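Local structure of beta-fructofuranosidase (Arthrobacter, 3WPU) at residues A[422-425]-A[431-434]. The protein belongs to the levansucrase/invertase family of carbohydrate-active enzymes, whose catalytic domain is a five-bladed beta-propeller. Residues are numbered along the deposited sequence; the frame is centred on the assembly and turned at random. Where two conformers were deposited one is given.
Sequences SHYV and VQSF
Tyr424 and Gln432 form the antiparallel hydrogen-bonded pair of a beta hairpin, with Tyr424 N to Gln432 O at 2.9 Å and Gln432 N to Tyr424 O at 3.1 Å. Gln432 O also receives the CA-H of His423, CA to O 3.2 Å, while Tyr424 O takes a similar contact from Val431 CA. On the face shared by Tyr424 and Gln432, the glutamine chain, bent at chi2, crosses the tyrosine obliquely, NE2 lying 3.4 Å from Tyr424 CB, with ring and amide planes 46° apart. The same NE2 is hydrogen-bonded to Thr77 O on strand 72-81, which helps to orient the amide. A water lies 2.8 Å from both Gln432 OE1 and Ser422 O, placed to bridge them. The other face carries the non-hydrogen-bonded pair Val425 and Val431, whose CG2 methyls meet loosely at 4.3 Å. Next to them, the His423 ring has Val431 CG1 at its edge. With CG anti to its own carbonyl carbon (chi1 -58°), His423 swings this ring alongside Ser433, whose CB lies over one ring face in a CH-pi contact, 3.9 Å from the centroid. Beyond the paired residues the chain turns a corner at Ser422, where the backbone adopts a left-handed conformation (phi 51°). In the conformer given, Ser422 CB and OG lie against the edge of Phe434 at CD2 and CE2, and OG is hydrogen-bonded to Asp76; Trp75 packs edge-to-face with Phe434. Strand 423-425 is an edge strand of a four-stranded antiparallel sheet; strand 430-434 pairs on its other side with strand 454-458. In this buried hairpin the Gln432 amide thus satisfies its NE2 on the backbone of strand 72-81, coupling two sheets through a polar group.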
ATOM      1  N   SER A 422      -6.346  -2.229  -0.733  1.00 11.44           N
ATOM      2  CA  SER A 422      -5.244  -1.342  -0.368  0.50 11.22           C
ATOM      3  C   SER A 422      -4.418  -1.885   0.794  1.00 11.59           C
ATOM      4  O   SER A 422      -3.990  -1.146   1.702  1.00 11.58           O
ATOM      5  CB  SER A 422      -5.760   0.070  -0.107  0.50 11.06           C
ATOM      6  OG  SER A 422      -6.342   0.575  -1.299  0.50 10.33           O
ATOM      7  N   HIS A 423      -4.140  -3.177   0.723  1.00 10.94           N
ATOM      8  CA  HIS A 423      -3.402  -3.849   1.752  1.00 10.81           C
ATOM      9  C   HIS A 423      -2.006  -3.221   1.885  1.00 10.76           C
ATOM     10  O   HIS A 423      -1.452  -2.648   0.930  1.00 12.17           O
ATOM     11  CB  HIS A 423      -3.164  -5.301   1.385  1.00 10.95           C
ATOM     12  CG  HIS A 423      -4.399  -6.101   1.123  1.00 10.90           C
ATOM     13  ND1 HIS A 423      -5.292  -5.805   0.121  1.00 11.24           N
ATOM     14  CD2 HIS A 423      -4.845  -7.237   1.702  1.00 11.25           C
ATOM     15  CE1 HIS A 423      -6.243  -6.725   0.102  1.00 10.89           C
ATOM     16  NE2 HIS A 423      -5.994  -7.602   1.054  1.00 10.74           N
ATOM     17  N   TYR A 424      -1.460  -3.354   3.077  1.00  9.81           N
ATOM     18  CA  TYR A 424      -0.131  -2.834   3.369  1.00  9.67           C
ATOM     19  C   TYR A 424       0.550  -3.819   4.291  1.00  9.76           C
ATOM     20  O   TYR A 424       0.011  -4.171   5.339  1.00  9.74           O
ATOM     21  CB  TYR A 424      -0.265  -1.451   4.021  1.00  9.43           C
ATOM     22  CG  TYR A 424       1.076  -0.873   4.393  1.00  9.56           C
ATOM     23  CD1 TYR A 424       1.860  -0.218   3.454  1.00  9.72           C
ATOM     24  CD2 TYR A 424       1.560  -1.019   5.676  1.00  9.49           C
ATOM     25  CE1 TYR A 424       3.117   0.261   3.773  1.00  9.67           C
ATOM     26  CE2 TYR A 424       2.815  -0.524   6.020  1.00  9.59           C
ATOM     27  CZ  TYR A 424       3.576   0.123   5.090  1.00  9.73           C
ATOM     28  OH  TYR A 424       4.835   0.640   5.404  1.00  9.97           O
ATOM     29  N   VAL A 425       1.755  -4.263   3.891  1.00  9.96           N
ATOM     30  CA  VAL A 425       2.511  -5.264   4.636  1.00 10.20           C
ATOM     31  C   VAL A 425       3.435  -4.566   5.645  1.00 10.36           C
ATOM     32  O   VAL A 425       4.256  -3.728   5.273  1.00 10.61           O
ATOM     33  CB  VAL A 425       3.353  -6.163   3.691  1.00 10.14           C
ATOM     34  CG1 VAL A 425       3.963  -7.301   4.478  1.00 10.13           C
ATOM     35  CG2 VAL A 425       2.479  -6.688   2.546  1.00 10.69           C
ATOM     36  N   VAL A 431      -0.546  -7.746   7.945  1.00  9.66           N
ATOM     37  CA  VAL A 431      -1.107  -7.091   6.786  1.00  9.55           C
ATOM     38  C   VAL A 431      -2.384  -6.385   7.202  1.00  9.62           C
ATOM     39  O   VAL A 431      -3.330  -7.019   7.710  1.00 10.20           O
ATOM     40  CB  VAL A 431      -1.398  -8.070   5.628  1.00  9.75           C
ATOM     41  CG1 VAL A 431      -1.956  -7.293   4.439  1.00 10.03           C
ATOM     42  CG2 VAL A 431      -0.134  -8.865   5.244  1.00  9.96           C
ATOM     43  N   GLN A 432      -2.403  -5.065   7.018  1.00  9.37           N
ATOM     44  CA  GLN A 432      -3.607  -4.263   7.288  1.00  9.57           C
ATOM     45  C   GLN A 432      -4.249  -3.900   5.956  1.00  9.42           C
ATOM     46  O   GLN A 432      -3.585  -3.820   4.949  1.00  9.55           O
ATOM     47  CB  GLN A 432      -3.275  -3.008   8.095  1.00  9.84           C
ATOM     48  CG  GLN A 432      -2.229  -2.064   7.492  1.00  9.62           C
ATOM     49  CD  GLN A 432      -2.796  -0.869   6.762  1.00 10.08           C
ATOM     50  OE1 GLN A 432      -3.996  -0.820   6.412  1.00  9.69           O
ATOM     51  NE2 GLN A 432      -1.944   0.109   6.520  1.00 10.18           N
ATOM     52  N   SER A 433      -5.577  -3.730   5.954  1.00  9.12           N
ATOM     53  CA  SER A 433      -6.318  -3.461   4.723  1.00  9.36           C
ATOM     54  C   SER A 433      -7.644  -2.809   5.117  1.00  9.12           C
ATOM     55  O   SER A 433      -7.990  -2.869   6.287  1.00 10.16           O
ATOM     56  CB  SER A 433      -6.603  -4.777   3.983  1.00  9.51           C
ATOM     57  OG  SER A 433      -7.361  -5.695   4.757  1.00  9.77           O
ATOM     58  N   PHE A 434      -8.344  -2.204   4.158  1.00  8.88           N
ATOM     59  CA  PHE A 434      -9.677  -1.654   4.436  1.00  8.40           C
ATOM     60  C   PHE A 434     -10.716  -2.519   3.792  1.00  8.61           C
ATOM     61  O   PHE A 434     -10.506  -3.145   2.761  1.00  8.76           O
ATOM     62  CB  PHE A 434      -9.794  -0.187   3.977  1.00  8.57           C
ATOM     63  CG  PHE A 434     -10.116  -0.014   2.510  1.00  8.48           C
ATOM     64  CD1 PHE A 434     -11.417  -0.018   2.043  1.00  8.55           C
ATOM     65  CD2 PHE A 434      -9.108   0.106   1.566  1.00  8.75           C
ATOM     66  CE1 PHE A 434     -11.700   0.131   0.689  1.00  8.66           C
ATOM     67  CE2 PHE A 434      -9.375   0.250   0.214  1.00  8.87           C
ATOM     68  CZ  PHE A 434     -10.678   0.238  -0.239  1.00  8.96           C
TER
HETATM   69  O   HOH W   1      -4.613   0.447   3.967  1.00 12.03           O